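Local structure of phosphatidylethanolamine-binding protein (2GZQ) at residues A[80-85]-A[176-181]; A[143-148]-A[180-185]. The protein probably binds phosphatidylethanolamine or other phosphate-bearing ligands, as other members of its family do. All blocks are in the same frame, centred on the assembly; numbering follows the deposited sequence.

Contact 1: A[80-85]-A[176-181]; sequences ILFMID and QSAYNV
Ala-178, in the first turn of helix 178-184, sets its methyl against two side chains of strand 77-85. Its CB lies 4.1 Å from CD2 of the Phe-82 ring and 4.2 Å from CG2 of Ile-84, so one small group bridges two residues that project from the same face of the strand. With CG anti to its carbonyl carbon (chi1 -63°), Phe-82 swings its ring along the strand toward Ile-80. The far end of the ring thereby meets the next turn of the helix, where CZ approaches CG1 of Val-181 at 4.2 Å. Both helix methyls come to the ring obliquely. Phe-172 of helix 171-174 makes an edge-to-face contact with the same ring and also touches Ile-84, Ala-178 and Val-181, adding to the apolar cluster. The turn itself is fixed by its own N-cap: Ser-177 OG accepts from Asn-180 N at 2.9 Å, while Ala-178 N is bound by Asp-98 OD2, a carboxylate placed where it would be expected to favour the positive end of the helix dipole. What joins helix to strand is therefore purely apolar and buried, with carbon contacts near or just beyond van der Waals distance; the polar bonds shape the helix start rather than tie it to the strand.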
loop_
_atom_site.group_PDB
_atom_site.type_symbol
_atom_site.label_atom_id
_atom_site.label_comp_id
_atom_site.label_asym_id
_atom_site.label_seq_id
_atom_site.Cartn_x
_atom_site.Cartn_y
_atom_site.Cartn_z
ATOM N N ILE A 80 -4.194 -8.750 -1.634
ATOM C CA ILE A 80 -3.109 -8.380 -0.727
ATOM C C ILE A 80 -2.866 -6.886 -0.898
ATOM O O ILE A 80 -2.798 -6.379 -2.024
ATOM C CB ILE A 80 -1.832 -9.246 -0.973
ATOM C CG1 ILE A 80 -0.736 -8.864 0.009
ATOM C CG2 ILE A 80 -1.398 -9.197 -2.423
ATOM C CD1 ILE A 80 0.439 -9.848 0.021
ATOM N N LEU A 81 -2.770 -6.181 0.223
ATOM C CA LEU A 81 -2.692 -4.725 0.243
ATOM C C LEU A 81 -1.425 -4.318 0.969
ATOM O O LEU A 81 -1.165 -4.776 2.084
ATOM C CB LEU A 81 -3.919 -4.189 0.981
ATOM C CG LEU A 81 -4.007 -2.679 1.141
ATOM C CD1 LEU A 81 -3.970 -1.909 -0.148
ATOM C CD2 LEU A 81 -5.265 -2.309 1.898
ATOM N N PHE A 82 -0.658 -3.439 0.338
ATOM C CA PHE A 82 0.533 -2.879 0.930
ATOM C C PHE A 82 0.337 -1.365 1.029
ATOM O O PHE A 82 -0.119 -0.746 0.048
ATOM C CB PHE A 82 1.773 -3.119 0.043
ATOM C CG PHE A 82 2.149 -4.563 -0.173
ATOM C CD1 PHE A 82 2.084 -5.503 0.827
ATOM C CD2 PHE A 82 2.609 -4.994 -1.410
ATOM C CE1 PHE A 82 2.468 -6.810 0.588
ATOM C CE2 PHE A 82 2.999 -6.269 -1.617
ATOM C CZ PHE A 82 2.916 -7.188 -0.647
HETATM N N MSE A 83 0.724 -0.759 2.143
HETATM C CA MSE A 83 0.874 0.656 2.202
HETATM C C MSE A 83 2.348 0.998 2.377
HETATM O O MSE A 83 3.027 0.422 3.243
HETATM C CB MSE A 83 0.076 1.119 3.379
HETATM C CG MSE A 83 0.141 2.557 3.614
HETATM SE SE MSE A 83 -0.480 2.766 5.376
HETATM C CE MSE A 83 -0.145 4.662 5.588
ATOM N N ILE A 84 2.837 1.904 1.532
ATOM C CA ILE A 84 4.250 2.239 1.458
ATOM C C ILE A 84 4.479 3.739 1.430
ATOM O O ILE A 84 3.618 4.516 1.025
ATOM C CB ILE A 84 4.964 1.607 0.257
ATOM C CG1 ILE A 84 4.331 2.075 -1.036
ATOM C CG2 ILE A 84 4.960 0.103 0.356
ATOM C CD1 ILE A 84 5.210 1.915 -2.228
ATOM N N ASP A 85 5.688 4.130 1.802
ATOM C CA ASP A 85 6.226 5.456 1.518
ATOM C C ASP A 85 7.429 5.312 0.592
ATOM O O ASP A 85 8.488 4.865 1.039
ATOM C CB ASP A 85 6.621 6.146 2.820
ATOM C CG ASP A 85 7.080 7.579 2.609
ATOM O OD1 ASP A 85 7.481 8.228 3.607
ATOM O OD2 ASP A 85 7.020 8.040 1.450
ATOM N N GLN A 176 13.583 -4.381 -1.335
ATOM C CA GLN A 176 13.723 -3.114 -2.048
ATOM C C GLN A 176 12.376 -2.421 -2.255
ATOM O O GLN A 176 12.183 -1.332 -1.734
ATOM C CB GLN A 176 14.516 -3.273 -3.335
ATOM C CG GLN A 176 15.797 -4.060 -3.132
ATOM C CD GLN A 176 16.623 -3.572 -1.955
ATOM O OE1 GLN A 176 16.929 -2.390 -1.861
ATOM N NE2 GLN A 176 17.023 -4.498 -1.073
ATOM N N SER A 177 11.451 -3.032 -2.991
ATOM C CA SER A 177 10.219 -2.360 -3.362
ATOM C C SER A 177 9.014 -3.269 -3.302
ATOM O O SER A 177 9.142 -4.494 -3.462
ATOM C CB SER A 177 10.321 -1.783 -4.765
ATOM O OG SER A 177 10.370 -2.791 -5.741
ATOM N N ALA A 178 7.852 -2.657 -3.109
ATOM C CA ALA A 178 6.597 -3.380 -3.200
ATOM C C ALA A 178 6.456 -4.046 -4.566
ATOM O O ALA A 178 6.073 -5.195 -4.657
ATOM C CB ALA A 178 5.456 -2.454 -2.957
ATOM N N TYR A 179 6.764 -3.313 -5.631
ATOM C CA TYR A 179 6.621 -3.857 -6.967
ATOM C C TYR A 179 7.483 -5.123 -7.101
ATOM O O TYR A 179 7.064 -6.127 -7.679
ATOM C CB TYR A 179 7.035 -2.799 -7.999
ATOM C CG TYR A 179 6.893 -3.317 -9.415
ATOM C CD1 TYR A 179 7.966 -3.880 -10.091
ATOM C CD2 TYR A 179 5.656 -3.309 -10.057
ATOM C CE1 TYR A 179 7.822 -4.393 -11.355
ATOM C CE2 TYR A 179 5.515 -3.807 -11.333
ATOM C CZ TYR A 179 6.597 -4.355 -11.965
ATOM O OH TYR A 179 6.506 -4.847 -13.245
ATOM N N ASN A 180 8.708 -5.068 -6.574
ATOM C CA ASN A 180 9.576 -6.243 -6.663
ATOM C C ASN A 180 8.940 -7.465 -5.979
ATOM O O ASN A 180 8.935 -8.568 -6.525
ATOM C CB ASN A 180 10.957 -5.940 -6.106
ATOM C CG ASN A 180 11.944 -7.046 -6.383
ATOM O OD1 ASN A 180 11.991 -7.580 -7.487
ATOM N ND2 ASN A 180 12.778 -7.382 -5.401
ATOM N N VAL A 181 8.422 -7.260 -4.780
ATOM C CA VAL A 181 7.745 -8.333 -4.070
ATOM C C VAL A 181 6.558 -8.899 -4.831
ATOM O O VAL A 181 6.402 -10.103 -4.946
ATOM C CB VAL A 181 7.333 -7.888 -2.669
ATOM C CG1 VAL A 181 6.455 -8.929 -2.001
ATOM C CG2 VAL A 181 8.580 -7.627 -1.820
#

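Contact 2: A[143-148]-A[180-185]; sequences ILSLVK and NVIQMN
Where strand 138-148 runs alongside the helix, the backbones come nearest at Ser-145 and Ile-182, whose CA atoms are 7.6 Å apart, a gap bridged by side chains. Ile-182 does all the touching from the helix. Its ethyl arm starts beside the backbone N (chi1 -70°) and runs on extended (chi2 163°), which carries CD1 to the strand between two residues on the same face. There CD1 lies 3.7 Å from CG2 of Ile-143 and 3.4 Å from OG of Ser-145. The serine hydroxyl thus sits against an apolar tip, close enough for van der Waals contact, with CG1 of Ile-182 farther off at 3.8 Å. Ile-189 of strand 188-198 touches both Ser-145 and Ile-182 and joins this buried patch to the neighbouring strand. Asn-185, the first residue past the helix, turns its ND2 back to Val-181 O at 2.9 Å, a fairly straight bond (168°); Asn-185 N reaches the same oxygen from the opposite face of its plane, and Asn-185 OD1 accepts from Thr-156 N. The arrangement is that of a short helix laid on the face of a beta-sheet, here near the C-terminus of the phosphatidylethanolamine-binding protein fold, just before the final strand.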
loop_
_atom_site.group_PDB
_atom_site.type_symbol
_atom_site.label_atom_id
_atom_site.label_comp_id
_atom_site.label_asym_id
_atom_site.label_seq_id
_atom_site.Cartn_x
_atom_site.Cartn_y
_atom_site.Cartn_z
ATOM N N ILE A 143 -1.158 -0.146 -2.579
ATOM C CA ILE A 143 -1.113 -0.994 -3.756
ATOM C C ILE A 143 -1.905 -2.276 -3.470
ATOM O O ILE A 143 -1.638 -2.983 -2.488
ATOM C CB ILE A 143 0.328 -1.387 -4.104
ATOM C CG1 ILE A 143 1.223 -0.155 -4.296
ATOM C CG2 ILE A 143 0.344 -2.276 -5.340
ATOM C CD1 ILE A 143 2.696 -0.438 -4.237
ATOM N N LEU A 144 -2.865 -2.550 -4.327
ATOM C CA LEU A 144 -3.746 -3.690 -4.211
ATOM C C LEU A 144 -3.454 -4.696 -5.298
ATOM O O LEU A 144 -3.415 -4.317 -6.488
ATOM C CB LEU A 144 -5.205 -3.229 -4.356
ATOM C CG LEU A 144 -6.273 -4.238 -4.003
ATOM C CD1 LEU A 144 -6.307 -4.490 -2.501
ATOM C CD2 LEU A 144 -7.651 -3.782 -4.543
ATOM N N SER A 145 -3.203 -5.953 -4.908
ATOM C CA SER A 145 -2.836 -7.003 -5.847
ATOM C C SER A 145 -3.652 -8.254 -5.557
ATOM O O SER A 145 -4.231 -8.405 -4.490
ATOM C CB SER A 145 -1.337 -7.330 -5.735
ATOM O OG SER A 145 -0.546 -6.195 -5.945
ATOM N N LEU A 146 -3.686 -9.164 -6.513
ATOM C CA LEU A 146 -4.277 -10.488 -6.361
ATOM C C LEU A 146 -3.207 -11.524 -6.067
ATOM O O LEU A 146 -2.151 -11.558 -6.710
ATOM C CB LEU A 146 -4.956 -10.919 -7.669
ATOM C CG LEU A 146 -6.246 -10.148 -7.983
ATOM C CD1 LEU A 146 -6.729 -10.666 -9.338
ATOM C CD2 LEU A 146 -7.302 -10.298 -6.922
ATOM N N VAL A 147 -3.515 -12.379 -5.114
ATOM C CA VAL A 147 -2.728 -13.536 -4.759
ATOM C C VAL A 147 -3.649 -14.748 -4.702
ATOM O O VAL A 147 -4.804 -14.650 -4.298
ATOM C CB VAL A 147 -1.972 -13.296 -3.405
ATOM C CG1 VAL A 147 -2.921 -13.040 -2.262
ATOM C CG2 VAL A 147 -1.064 -14.447 -3.055
ATOM N N LYS A 148 -3.149 -15.896 -5.124
ATOM C CA LYS A 148 -3.902 -17.138 -4.954
ATOM C C LYS A 148 -4.208 -17.354 -3.489
ATOM O O LYS A 148 -3.365 -17.152 -2.641
ATOM C CB LYS A 148 -3.115 -18.339 -5.467
ATOM C CG LYS A 148 -2.985 -18.391 -6.941
ATOM C CD LYS A 148 -2.343 -19.713 -7.368
ATOM C CE LYS A 148 -2.246 -19.838 -8.863
ATOM N NZ LYS A 148 -1.474 -21.052 -9.231
ATOM N N ASN A 180 8.708 -5.068 -6.574
ATOM C CA ASN A 180 9.576 -6.243 -6.663
ATOM C C ASN A 180 8.940 -7.465 -5.979
ATOM O O ASN A 180 8.935 -8.568 -6.525
ATOM C CB ASN A 180 10.957 -5.940 -6.106
ATOM C CG ASN A 180 11.944 -7.046 -6.383
ATOM O OD1 ASN A 180 11.991 -7.580 -7.487
ATOM N ND2 ASN A 180 12.778 -7.382 -5.401
ATOM N N VAL A 181 8.422 -7.260 -4.780
ATOM C CA VAL A 181 7.745 -8.333 -4.070
ATOM C C VAL A 181 6.558 -8.899 -4.831
ATOM O O VAL A 181 6.402 -10.103 -4.946
ATOM C CB VAL A 181 7.333 -7.888 -2.669
ATOM C CG1 VAL A 181 6.455 -8.929 -2.001
ATOM C CG2 VAL A 181 8.580 -7.627 -1.820
ATOM N N ILE A 182 5.769 -8.019 -5.426
ATOM C CA ILE A 182 4.625 -8.434 -6.187
ATOM C C ILE A 182 5.037 -9.285 -7.379
ATOM O O ILE A 182 4.518 -10.380 -7.610
ATOM C CB ILE A 182 3.827 -7.188 -6.595
ATOM C CG1 ILE A 182 3.164 -6.578 -5.360
ATOM C CG2 ILE A 182 2.807 -7.490 -7.732
ATOM C CD1 ILE A 182 2.704 -5.147 -5.554
ATOM N N GLN A 183 6.012 -8.814 -8.137
ATOM C CA GLN A 183 6.338 -9.497 -9.374
ATOM C C GLN A 183 7.070 -10.799 -9.063
ATOM O O GLN A 183 6.843 -11.812 -9.737
ATOM C CB GLN A 183 7.058 -8.601 -10.393
ATOM C CG GLN A 183 8.386 -8.155 -9.979
ATOM C CD GLN A 183 9.435 -9.143 -10.316
ATOM O OE1 GLN A 183 9.301 -9.908 -11.259
ATOM N NE2 GLN A 183 10.493 -9.150 -9.530
HETATM N N MSE A 184 7.920 -10.835 -8.035
HETATM C CA MSE A 184 8.656 -12.053 -7.743
HETATM C C MSE A 184 7.755 -13.156 -7.175
HETATM O O MSE A 184 8.130 -14.331 -7.184
HETATM C CB MSE A 184 9.863 -11.757 -6.838
HETATM C CG MSE A 184 9.572 -11.519 -5.359
HETATM SE SE MSE A 184 11.069 -10.452 -4.512
HETATM C CE MSE A 184 10.907 -11.228 -2.773
ATOM N N ASN A 185 6.567 -12.781 -6.679
ATOM C CA ASN A 185 5.553 -13.728 -6.212
ATOM C C ASN A 185 4.476 -14.018 -7.256
ATOM O O ASN A 185 3.486 -14.670 -6.979
ATOM C CB ASN A 185 4.894 -13.186 -4.943
ATOM C CG ASN A 185 5.717 -13.440 -3.728
ATOM O OD1 ASN A 185 5.723 -14.555 -3.200
ATOM N ND2 ASN A 185 6.498 -12.448 -3.316
#

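In the fold
Helix 178-184 rests on two neighbouring antiparallel strands of the six-stranded sheet, and each contact takes one of them. Contact 1 belongs to the first turn of the helix, and its centre is about 6 Å from the centre of the chain; contact 2 belongs to the later part, and its centre is about 11 Å from that of the chain. Both are buried. Contact 1 spreads over an aromatic ring and several aliphatic groups, whereas contact 2 is smaller, resting on one isoleucine and admitting a serine hydroxyl. Strand pairing joins them within the sheet, through probable hydrogen bonds from Ile-80 N to Ser-145 O and from Ile-143 N to Phe-82 O. On the helix side, Ala-178 CB packs 3.6 Å from Ile-143 CD1, linking their apolar side chains.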